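PDB 6I60: alpha-rhamnosidase, which probably hydrolyses terminal non-reducing alpha-L-rhamnose residues of alpha-L-rhamnosides, as a glycoside hydrolase built of several beta domains and a helical domain. Local coordinates for residues E388-T397 and H434-P445; D777-N785 and P851-Y859. All coordinates share one frame; numbering follows the deposited sequence.

Overall arrangement
Contact 1 (388-397 with 434-445) is pairing of strands within the concanavalin-like domain, whereas contact 2 (777-785 with 851-859) sets a helix of the six-hairpin glycosidase domain against a loop of the C-terminal domain. Their centres lie about 41 Å apart and their nearest atoms about 19 Å, so the two do not touch; contact 1 is complete before contact 2 begins. Triethylene glycol, probably a crystallisation additive, lies about 5 Å from the side chain of Tyr438 in contact 1, and about 4 Å from that of Asp777 in contact 2. The ligand 2-(2-ethoxyethoxy)ethanol is bound at Tyr656, Glu659 and Leu660, residues of neither contact.

Contact 1 of 2, residues E388-T397 and H434-P445; sequences EIRIRHAELT and HGFRYVEILGYP
His393 lays one face of its imidazole against His434, whose CD2 stands over the ring centre; the stack has centroids 3.9 Å apart and planes tilted by 26°. The same ring turns its CD2 edge onto the face of Phe436, an edge-to-face pair with planes at 65°. The polar ends of the two histidines are held from outside: His393 ND1 bonds Ala413 O and His434 NE2 bonds Asp415, which, with the stack, would limit the turning of both rings. On the same side of the sheet, Ile391 CG2 meets Val439 CG1 at 3.9 Å, and farther along Ile389 and Ile441 lie side by side, their CG2 methyls touching.

The other side is charged. Glu440, with CG anti to its backbone N (chi1 165°), brings OE2 up to two arginines. Arg390 NH2 lies 3.3 Å from Glu440 OE2, a salt bridge whose hydrogen bond is weak, near the guanidinium plane, while Leu442 CD2 covers one face of that group. The aliphatic part of Arg392 runs beside the Glu440 carboxylate, but its NH1 stays beyond salt-bridge distance, and Tyr405 takes its guanidinium in a cation-pi contact.

Backbone bonds join Arg390 to Leu442 and Arg392 to Glu440 in both directions. The pairing runs on to Ala394, where a second donor enters: its O accepts from Arg437 N at 3.0 Å and from Tyr438 N at 3.2 Å. Two residues thus face one, a classic beta bulge where the chain turns a corner, at the end of an antiparallel strand pair in the concanavalin-like domain.

Contact 2 of 2, residues D777-N785 and P851-Y859; sequences DEVAYKIVN and PHPVGDLKY
Tyr781 meets the loop 851-859 along its whole length, at a packing of helix 777-784 against a type II' beta turn running from Val854 to Leu857. This joins the six-hairpin glycosidase domain to the C-terminal domain. The ring leaves the helix with CG anti to the backbone N (chi1 180°), which carries it across the turn. Its CB touches Val854 CG2 at 3.6 Å, and CG and CD1 stay against the same methyl. The loop lies over one face of the ring: CD2 and CE2 pass Gly855 CA, the latter at 3.7 Å, CE1 on the opposite flank meets Leu857 CG at 3.6 Å, and Val854 O stands over the centre. At the tip, OH donates to Asp856 OD1, on the syn side of a carboxylate steeply turned from the ring, and also has a weak bond with Asn472.

The turn is gripped nearer the start of the helix too. Gly855 N donates a hydrogen bond to OE1 of Glu778 (3.1 Å), a side chain bent at chi2 whose carboxylate lies against Val854 CB and CG1. Beyond that, His852 NE2 bonds Glu850, and ND1 faces the helix. A water bridges Asn785 OD1 and Asp856 OD2 at the far end. Finally, His852 ND1 donates to Asp777 OD2 over 2.9 Å at 154°, using the anti lone pair of that oxygen, with carboxylate and imidazole planes 88° apart.

Contact 1 of 2, residues E388-T397 and H434-P445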
loop_
_atom_site.group_PDB
_atom_site.type_symbol
_atom_site.label_atom_id
_atom_site.label_comp_id
_atom_site.label_asym_id
_atom_site.label_seq_id
_atom_site.Cartn_x
_atom_site.Cartn_y
_atom_site.Cartn_z
ATOM N N GLU A 388 -28.306 -23.230 -11.839
ATOM C CA GLU A 388 -26.939 -22.900 -11.462
ATOM C C GLU A 388 -26.322 -21.934 -12.465
ATOM O O GLU A 388 -26.456 -22.108 -13.680
ATOM C CB GLU A 388 -26.088 -24.168 -11.368
ATOM C CG GLU A 388 -24.591 -23.906 -11.280
ATOM C CD GLU A 388 -23.830 -25.055 -10.645
ATOM O OE1 GLU A 388 -24.399 -25.732 -9.762
ATOM O OE2 GLU A 388 -22.661 -25.277 -11.028
ATOM N N ILE A 389 -25.649 -20.910 -11.945
ATOM C CA ILE A 389 -24.933 -19.928 -12.754
ATOM C C ILE A 389 -23.481 -19.931 -12.302
ATOM O O ILE A 389 -23.193 -19.697 -11.122
ATOM C CB ILE A 389 -25.550 -18.526 -12.634
ATOM C CG1 ILE A 389 -26.771 -18.409 -13.547
ATOM C CG2 ILE A 389 -24.526 -17.451 -12.974
ATOM C CD1 ILE A 389 -27.676 -17.257 -13.206
ATOM N N ARG A 390 -22.573 -20.204 -13.234
ATOM C CA ARG A 390 -21.149 -20.313 -12.949
ATOM C C ARG A 390 -20.418 -19.126 -13.558
ATOM O O ARG A 390 -20.564 -18.850 -14.754
ATOM C CB ARG A 390 -20.587 -21.626 -13.497
ATOM C CG ARG A 390 -19.171 -21.937 -13.052
ATOM C CD ARG A 390 -18.662 -23.213 -13.703
ATOM N NE ARG A 390 -18.212 -22.990 -15.075
ATOM C CZ ARG A 390 -18.049 -23.954 -15.975
ATOM N NH1 ARG A 390 -18.298 -25.216 -15.652
ATOM N NH2 ARG A 390 -17.634 -23.658 -17.200
ATOM N N ILE A 391 -19.635 -18.429 -12.739
ATOM C CA ILE A 391 -18.914 -17.230 -13.153
ATOM C C ILE A 391 -17.422 -17.515 -13.036
ATOM O O ILE A 391 -16.907 -17.700 -11.926
ATOM C CB ILE A 391 -19.301 -16.007 -12.313
ATOM C CG1 ILE A 391 -20.822 -15.868 -12.236
ATOM C CG2 ILE A 391 -18.669 -14.749 -12.883
ATOM C CD1 ILE A 391 -21.291 -14.959 -11.123
ATOM N N ARG A 392 -16.728 -17.538 -14.169
ATOM C CA ARG A 392 -15.288 -17.738 -14.209
ATOM C C ARG A 392 -14.583 -16.434 -14.561
ATOM O O ARG A 392 -15.135 -15.576 -15.257
ATOM C CB ARG A 392 -14.910 -18.821 -15.223
ATOM C CG ARG A 392 -15.612 -20.149 -15.000
ATOM C CD ARG A 392 -15.071 -21.219 -15.935
ATOM N NE ARG A 392 -13.844 -21.818 -15.422
ATOM C CZ ARG A 392 -13.120 -22.719 -16.080
ATOM N NH1 ARG A 392 -13.501 -23.127 -17.284
ATOM N NH2 ARG A 392 -12.014 -23.209 -15.533
ATOM N N HIS A 393 -13.352 -16.292 -14.074
ATOM C CA HIS A 393 -12.561 -15.085 -14.271
ATOM C C HIS A 393 -11.182 -15.456 -14.797
ATOM O O HIS A 393 -10.618 -16.486 -14.413
ATOM C CB HIS A 393 -12.423 -14.286 -12.966
ATOM C CG HIS A 393 -13.697 -14.168 -12.189
ATOM N ND1 HIS A 393 -14.278 -15.237 -11.540
ATOM C CD2 HIS A 393 -14.498 -13.102 -11.947
ATOM C CE1 HIS A 393 -15.384 -14.838 -10.938
ATOM N NE2 HIS A 393 -15.539 -13.546 -11.168
ATOM N N ALA A 394 -10.636 -14.613 -15.670
ATOM C CA ALA A 394 -9.331 -14.880 -16.254
ATOM C C ALA A 394 -8.667 -13.571 -16.656
ATOM O O ALA A 394 -9.323 -12.539 -16.828
ATOM C CB ALA A 394 -9.435 -15.817 -17.463
ATOM N N GLU A 395 -7.343 -13.634 -16.805
ATOM C CA GLU A 395 -6.531 -12.490 -17.199
ATOM C C GLU A 395 -6.376 -12.376 -18.711
ATOM O O GLU A 395 -6.333 -11.262 -19.246
ATOM C CB GLU A 395 -5.145 -12.581 -16.553
ATOM C CG GLU A 395 -5.067 -12.043 -15.136
ATOM C CD GLU A 395 -3.633 -11.868 -14.662
ATOM O OE1 GLU A 395 -2.777 -12.698 -15.034
ATOM O OE2 GLU A 395 -3.359 -10.899 -13.920
ATOM N N LEU A 396 -6.288 -13.502 -19.412
ATOM C CA LEU A 396 -5.989 -13.534 -20.837
ATOM C C LEU A 396 -7.086 -14.276 -21.595
ATOM O O LEU A 396 -8.019 -14.830 -21.010
ATOM C CB LEU A 396 -4.624 -14.181 -21.083
ATOM C CG LEU A 396 -3.492 -13.608 -20.231
ATOM C CD1 LEU A 396 -2.232 -14.450 -20.351
ATOM C CD2 LEU A 396 -3.224 -12.159 -20.618
ATOM N N THR A 397 -6.957 -14.285 -22.918
ATOM C CA THR A 397 -7.914 -14.935 -23.797
ATOM C C THR A 397 -7.177 -15.792 -24.817
ATOM O O THR A 397 -5.966 -15.663 -25.013
ATOM C CB THR A 397 -8.801 -13.911 -24.522
ATOM O OG1 THR A 397 -9.792 -14.597 -25.294
ATOM C CG2 THR A 397 -7.959 -13.043 -25.450
ATOM N N HIS A 434 -10.935 -11.934 -7.089
ATOM C CA HIS A 434 -10.185 -12.432 -8.231
ATOM C C HIS A 434 -9.515 -11.276 -8.958
ATOM O O HIS A 434 -9.966 -10.130 -8.893
ATOM C CB HIS A 434 -11.086 -13.202 -9.214
ATOM C CG HIS A 434 -12.234 -13.909 -8.563
ATOM N ND1 HIS A 434 -12.091 -15.112 -7.904
ATOM C CD2 HIS A 434 -13.547 -13.589 -8.479
ATOM C CE1 HIS A 434 -13.265 -15.499 -7.438
ATOM N NE2 HIS A 434 -14.165 -14.593 -7.773
ATOM N N GLY A 435 -8.418 -11.593 -9.642
ATOM C CA GLY A 435 -7.767 -10.651 -10.530
ATOM C C GLY A 435 -8.006 -11.054 -11.969
ATOM O O GLY A 435 -7.660 -12.170 -12.368
ATOM N N PHE A 436 -8.603 -10.168 -12.759
ATOM C CA PHE A 436 -9.079 -10.580 -14.070
ATOM C C PHE A 436 -9.334 -9.362 -14.941
ATOM O O PHE A 436 -9.421 -8.229 -14.459
ATOM C CB PHE A 436 -10.359 -11.416 -13.952
ATOM C CG PHE A 436 -11.499 -10.687 -13.296
ATOM C CD1 PHE A 436 -11.566 -10.572 -11.915
ATOM C CD2 PHE A 436 -12.500 -10.112 -14.059
ATOM C CE1 PHE A 436 -12.611 -9.899 -11.310
ATOM C CE2 PHE A 436 -13.547 -9.437 -13.458
ATOM C CZ PHE A 436 -13.602 -9.332 -12.081
ATOM N N ARG A 437 -9.447 -9.622 -16.239
ATOM C CA ARG A 437 -9.969 -8.668 -17.205
ATOM C C ARG A 437 -11.227 -9.161 -17.893
ATOM O O ARG A 437 -12.073 -8.346 -18.268
ATOM C CB ARG A 437 -8.908 -8.346 -18.271
ATOM C CG ARG A 437 -9.312 -7.262 -19.257
ATOM C CD ARG A 437 -8.364 -7.218 -20.446
ATOM N NE ARG A 437 -8.903 -6.430 -21.549
ATOM C CZ ARG A 437 -8.160 -5.842 -22.482
ATOM N NH1 ARG A 437 -6.838 -5.952 -22.449
ATOM N NH2 ARG A 437 -8.737 -5.141 -23.450
ATOM N N TYR A 438 -11.381 -10.474 -18.043
ATOM C CA TYR A 438 -12.512 -11.083 -18.719
ATOM C C TYR A 438 -13.298 -11.944 -17.740
ATOM O O TYR A 438 -12.785 -12.376 -16.703
ATOM C CB TYR A 438 -12.054 -11.930 -19.918
ATOM C CG TYR A 438 -11.006 -11.258 -20.782
ATOM C CD1 TYR A 438 -9.652 -11.379 -20.489
ATOM C CD2 TYR A 438 -11.370 -10.501 -21.890
ATOM C CE1 TYR A 438 -8.693 -10.766 -21.273
ATOM C CE2 TYR A 438 -10.416 -9.885 -22.681
ATOM C CZ TYR A 438 -9.077 -10.021 -22.367
ATOM O OH TYR A 438 -8.118 -9.413 -23.146
ATOM N N VAL A 439 -14.558 -12.194 -18.088
ATOM C CA VAL A 439 -15.474 -12.954 -17.248
ATOM C C VAL A 439 -16.284 -13.879 -18.144
ATOM O O VAL A 439 -16.827 -13.442 -19.164
ATOM C CB VAL A 439 -16.405 -12.029 -16.438
ATOM C CG1 VAL A 439 -17.711 -12.730 -16.102
ATOM C CG2 VAL A 439 -15.711 -11.556 -15.171
ATOM N N GLU A 440 -16.359 -15.154 -17.772
ATOM C CA GLU A 440 -17.169 -16.138 -18.478
ATOM C C GLU A 440 -18.330 -16.561 -17.590
ATOM O O GLU A 440 -18.129 -16.887 -16.416
ATOM C CB GLU A 440 -16.332 -17.356 -18.875
ATOM C CG GLU A 440 -17.162 -18.557 -19.293
ATOM C CD GLU A 440 -16.358 -19.837 -19.328
ATOM O OE1 GLU A 440 -15.417 -19.924 -20.144
ATOM O OE2 GLU A 440 -16.666 -20.757 -18.540
ATOM N N ILE A 441 -19.537 -16.555 -18.147
ATOM C CA ILE A 441 -20.746 -16.933 -17.421
ATOM C C ILE A 441 -21.441 -18.044 -18.193
ATOM O O ILE A 441 -21.784 -17.870 -19.369
ATOM C CB ILE A 441 -21.691 -15.740 -17.215
ATOM C CG1 ILE A 441 -20.964 -14.607 -16.492
ATOM C CG2 ILE A 441 -22.931 -16.168 -16.438
ATOM C CD1 ILE A 441 -21.256 -13.249 -17.066
ATOM N N LEU A 442 -21.650 -19.178 -17.533
ATOM C CA LEU A 442 -22.361 -20.309 -18.109
ATOM C C LEU A 442 -23.613 -20.570 -17.290
ATOM O O LEU A 442 -23.559 -20.586 -16.056
ATOM C CB LEU A 442 -21.477 -21.560 -18.148
ATOM C CG LEU A 442 -22.147 -22.823 -18.696
ATOM C CD1 LEU A 442 -21.749 -23.056 -20.148
ATOM C CD2 LEU A 442 -21.815 -24.038 -17.839
ATOM N N GLY A 443 -24.735 -20.763 -17.973
ATOM C CA GLY A 443 -25.990 -21.051 -17.315
ATOM C C GLY A 443 -26.904 -19.866 -17.097
ATOM O O GLY A 443 -27.849 -19.980 -16.307
ATOM N N TYR A 444 -26.657 -18.743 -17.759
ATOM C CA TYR A 444 -27.520 -17.585 -17.593
ATOM C C TYR A 444 -28.896 -17.865 -18.195
ATOM O O TYR A 444 -28.996 -18.481 -19.261
ATOM C CB TYR A 444 -26.899 -16.357 -18.256
ATOM C CG TYR A 444 -27.601 -15.064 -17.922
ATOM C CD1 TYR A 444 -28.579 -14.547 -18.760
ATOM C CD2 TYR A 444 -27.292 -14.363 -16.764
ATOM C CE1 TYR A 444 -29.225 -13.368 -18.459
ATOM C CE2 TYR A 444 -27.933 -13.184 -16.453
ATOM C CZ TYR A 444 -28.899 -12.690 -17.305
ATOM O OH TYR A 444 -29.544 -11.513 -17.004
ATOM N N PRO A 445 -29.977 -17.433 -17.534
ATOM C CA PRO A 445 -31.318 -17.643 -18.097
ATOM C C PRO A 445 -31.557 -16.802 -19.341
ATOM O O PRO A 445 -32.279 -15.801 -19.293
ATOM C CB PRO A 445 -32.250 -17.230 -16.951
ATOM C CG PRO A 445 -31.439 -16.280 -16.132
ATOM C CD PRO A 445 -30.022 -16.774 -16.218
#

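Contact 2 of 2, residues D777-N785 and P851-Y859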
loop_
_atom_site.group_PDB
_atom_site.type_symbol
_atom_site.label_atom_id
_atom_site.label_comp_id
_atom_site.label_asym_id
_atom_site.label_seq_id
_atom_site.Cartn_x
_atom_site.Cartn_y
_atom_site.Cartn_z
ATOM N N ASP A 777 20.774 11.105 -18.773
ATOM C CA ASP A 777 19.326 10.936 -18.762
ATOM C C ASP A 777 18.765 10.636 -20.147
ATOM O O ASP A 777 17.666 10.083 -20.249
ATOM C CB ASP A 777 18.652 12.182 -18.180
ATOM C CG ASP A 777 19.229 13.476 -18.733
ATOM O OD1 ASP A 777 20.061 13.416 -19.665
ATOM O OD2 ASP A 777 18.847 14.560 -18.235
ATOM N N GLU A 778 19.493 10.986 -21.214
ATOM C CA GLU A 778 19.020 10.678 -22.560
ATOM C C GLU A 778 19.026 9.179 -22.825
ATOM O O GLU A 778 18.151 8.674 -23.538
ATOM C CB GLU A 778 19.874 11.403 -23.600
ATOM C CG GLU A 778 19.843 12.920 -23.486
ATOM C CD GLU A 778 18.534 13.518 -23.970
ATOM O OE1 GLU A 778 17.778 12.812 -24.674
ATOM O OE2 GLU A 778 18.261 14.695 -23.644
ATOM N N VAL A 779 19.999 8.456 -22.267
ATOM C CA VAL A 779 20.040 7.007 -22.430
ATOM C C VAL A 779 18.871 6.357 -21.703
ATOM O O VAL A 779 18.242 5.423 -22.216
ATOM C CB VAL A 779 21.394 6.459 -21.941
ATOM C CG1 VAL A 779 21.413 4.939 -22.005
ATOM C CG2 VAL A 779 22.534 7.052 -22.759
ATOM N N ALA A 780 18.554 6.842 -20.501
ATOM C CA ALA A 780 17.446 6.272 -19.742
ATOM C C ALA A 780 16.114 6.515 -20.441
ATOM O O ALA A 780 15.244 5.635 -20.454
ATOM C CB ALA A 780 17.429 6.851 -18.328
ATOM N N TYR A 781 15.935 7.701 -21.027
ATOM C CA TYR A 781 14.698 7.990 -21.742
ATOM C C TYR A 781 14.547 7.099 -22.969
ATOM O O TYR A 781 13.440 6.640 -23.278
ATOM C CB TYR A 781 14.652 9.464 -22.139
ATOM C CG TYR A 781 13.403 9.858 -22.893
ATOM C CD1 TYR A 781 12.227 10.150 -22.218
ATOM C CD2 TYR A 781 13.399 9.936 -24.280
ATOM C CE1 TYR A 781 11.081 10.509 -22.901
ATOM C CE2 TYR A 781 12.258 10.293 -24.973
ATOM C CZ TYR A 781 11.102 10.580 -24.279
ATOM O OH TYR A 781 9.960 10.937 -24.960
ATOM N N LYS A 782 15.648 6.844 -23.684
ATOM C CA LYS A 782 15.582 5.978 -24.856
ATOM C C LYS A 782 15.260 4.541 -24.472
ATOM O O LYS A 782 14.679 3.802 -25.274
ATOM C CB LYS A 782 16.895 6.041 -25.635
ATOM C CG LYS A 782 16.991 7.221 -26.594
ATOM C CD LYS A 782 17.971 6.945 -27.726
ATOM C CE LYS A 782 17.439 5.878 -28.670
ATOM N NZ LYS A 782 17.760 6.182 -30.093
ATOM N N ILE A 783 15.631 4.130 -23.258
ATOM C CA ILE A 783 15.260 2.803 -22.780
ATOM C C ILE A 783 13.759 2.730 -22.532
ATOM O O ILE A 783 13.100 1.752 -22.904
ATOM C CB ILE A 783 16.065 2.454 -21.515
ATOM C CG1 ILE A 783 17.526 2.179 -21.870
ATOM C CG2 ILE A 783 15.459 1.259 -20.799
ATOM C CD1 ILE A 783 18.489 2.421 -20.726
ATOM N N VAL A 784 13.195 3.771 -21.915
ATOM C CA VAL A 784 11.773 3.773 -21.588
ATOM C C VAL A 784 10.927 3.833 -22.856
ATOM O O VAL A 784 9.900 3.152 -22.965
ATOM C CB VAL A 784 11.459 4.938 -20.631
ATOM C CG1 VAL A 784 10.025 5.408 -20.794
ATOM C CG2 VAL A 784 11.726 4.526 -19.191
ATOM N N ASN A 785 11.356 4.625 -23.840
ATOM C CA ASN A 785 10.600 4.818 -25.074
ATOM C C ASN A 785 10.622 3.601 -25.994
ATOM O O ASN A 785 10.053 3.669 -27.090
ATOM C CB ASN A 785 11.137 6.043 -25.822
ATOM C CG ASN A 785 10.081 6.717 -26.687
ATOM O OD1 ASN A 785 10.101 7.934 -26.869
ATOM N ND2 ASN A 785 9.159 5.927 -27.229
ATOM N N PRO A 851 13.760 19.476 -13.288
ATOM C CA PRO A 851 13.180 18.794 -14.447
ATOM C C PRO A 851 14.249 18.321 -15.417
ATOM O O PRO A 851 15.348 18.874 -15.495
ATOM C CB PRO A 851 12.299 19.874 -15.084
ATOM C CG PRO A 851 12.968 21.153 -14.716
ATOM C CD PRO A 851 13.586 20.938 -13.357
ATOM N N HIS A 852 13.907 17.273 -16.163
ATOM C CA HIS A 852 14.807 16.668 -17.143
ATOM C C HIS A 852 14.081 16.575 -18.478
ATOM O O HIS A 852 13.491 15.536 -18.806
ATOM C CB HIS A 852 15.288 15.294 -16.680
ATOM C CG HIS A 852 16.286 15.349 -15.565
ATOM N ND1 HIS A 852 17.581 14.897 -15.703
ATOM C CD2 HIS A 852 16.181 15.809 -14.296
ATOM C CE1 HIS A 852 18.229 15.073 -14.565
ATOM N NE2 HIS A 852 17.403 15.626 -13.696
ATOM N N PRO A 853 14.102 17.643 -19.275
ATOM C CA PRO A 853 13.445 17.592 -20.588
ATOM C C PRO A 853 14.309 16.895 -21.627
ATOM O O PRO A 853 15.114 17.536 -22.311
ATOM C CB PRO A 853 13.226 19.071 -20.930
ATOM C CG PRO A 853 14.247 19.823 -20.120
ATOM C CD PRO A 853 14.785 18.925 -19.037
ATOM N N VAL A 854 14.149 15.582 -21.752
ATOM C CA VAL A 854 14.990 14.772 -22.619
ATOM C C VAL A 854 14.170 14.305 -23.819
ATOM O O VAL A 854 12.942 14.388 -23.834
ATOM C CB VAL A 854 15.599 13.575 -21.868
ATOM C CG1 VAL A 854 16.739 14.036 -20.980
ATOM C CG2 VAL A 854 14.531 12.882 -21.047
ATOM N N GLY A 855 14.874 13.804 -24.834
ATOM C CA GLY A 855 14.209 13.257 -26.006
ATOM C C GLY A 855 13.378 14.300 -26.723
ATOM O O GLY A 855 13.798 15.446 -26.916
ATOM N N ASP A 856 12.171 13.898 -27.126
ATOM C CA ASP A 856 11.215 14.789 -27.770
ATOM C C ASP A 856 10.099 15.216 -26.821
ATOM O O ASP A 856 8.978 15.490 -27.262
ATOM C CB ASP A 856 10.630 14.127 -29.017
ATOM C CG ASP A 856 10.115 12.724 -28.748
ATOM O OD1 ASP A 856 10.527 12.123 -27.734
ATOM O OD2 ASP A 856 9.297 12.225 -29.549
ATOM N N LEU A 857 10.386 15.273 -25.523
ATOM C CA LEU A 857 9.383 15.686 -24.551
ATOM C C LEU A 857 9.096 17.175 -24.680
ATOM O O LEU A 857 10.007 17.990 -24.853
ATOM C CB LEU A 857 9.854 15.367 -23.131
ATOM C CG LEU A 857 9.826 13.896 -22.716
ATOM C CD1 LEU A 857 10.272 13.737 -21.271
ATOM C CD2 LEU A 857 8.441 13.305 -22.923
ATOM N N LYS A 858 7.814 17.530 -24.594
ATOM C CA LYS A 858 7.386 18.919 -24.674
ATOM C C LYS A 858 6.866 19.471 -23.356
ATOM O O LYS A 858 7.039 20.662 -23.093
ATOM C CB LYS A 858 6.300 19.081 -25.745
ATOM C CG LYS A 858 6.685 18.529 -27.110
ATOM C CD LYS A 858 5.704 18.973 -28.187
ATOM C CE LYS A 858 4.590 17.953 -28.383
ATOM N NZ LYS A 858 4.991 16.861 -29.315
ATOM N N TYR A 859 6.243 18.639 -22.525
ATOM C CA TYR A 859 5.722 19.084 -21.241
ATOM C C TYR A 859 5.668 17.899 -20.288
ATOM O O TYR A 859 5.711 16.739 -20.705
ATOM C CB TYR A 859 4.331 19.720 -21.386
ATOM C CG TYR A 859 3.281 18.784 -21.946
ATOM C CD1 TYR A 859 2.578 17.921 -21.115
ATOM C CD2 TYR A 859 2.994 18.763 -23.306
ATOM C CE1 TYR A 859 1.624 17.060 -21.620
ATOM C CE2 TYR A 859 2.036 17.906 -23.821
ATOM C CZ TYR A 859 1.353 17.059 -22.973
ATOM O OH TYR A 859 0.399 16.202 -23.473
HETATM O O HOH W 1 8.546 9.131 -28.969
#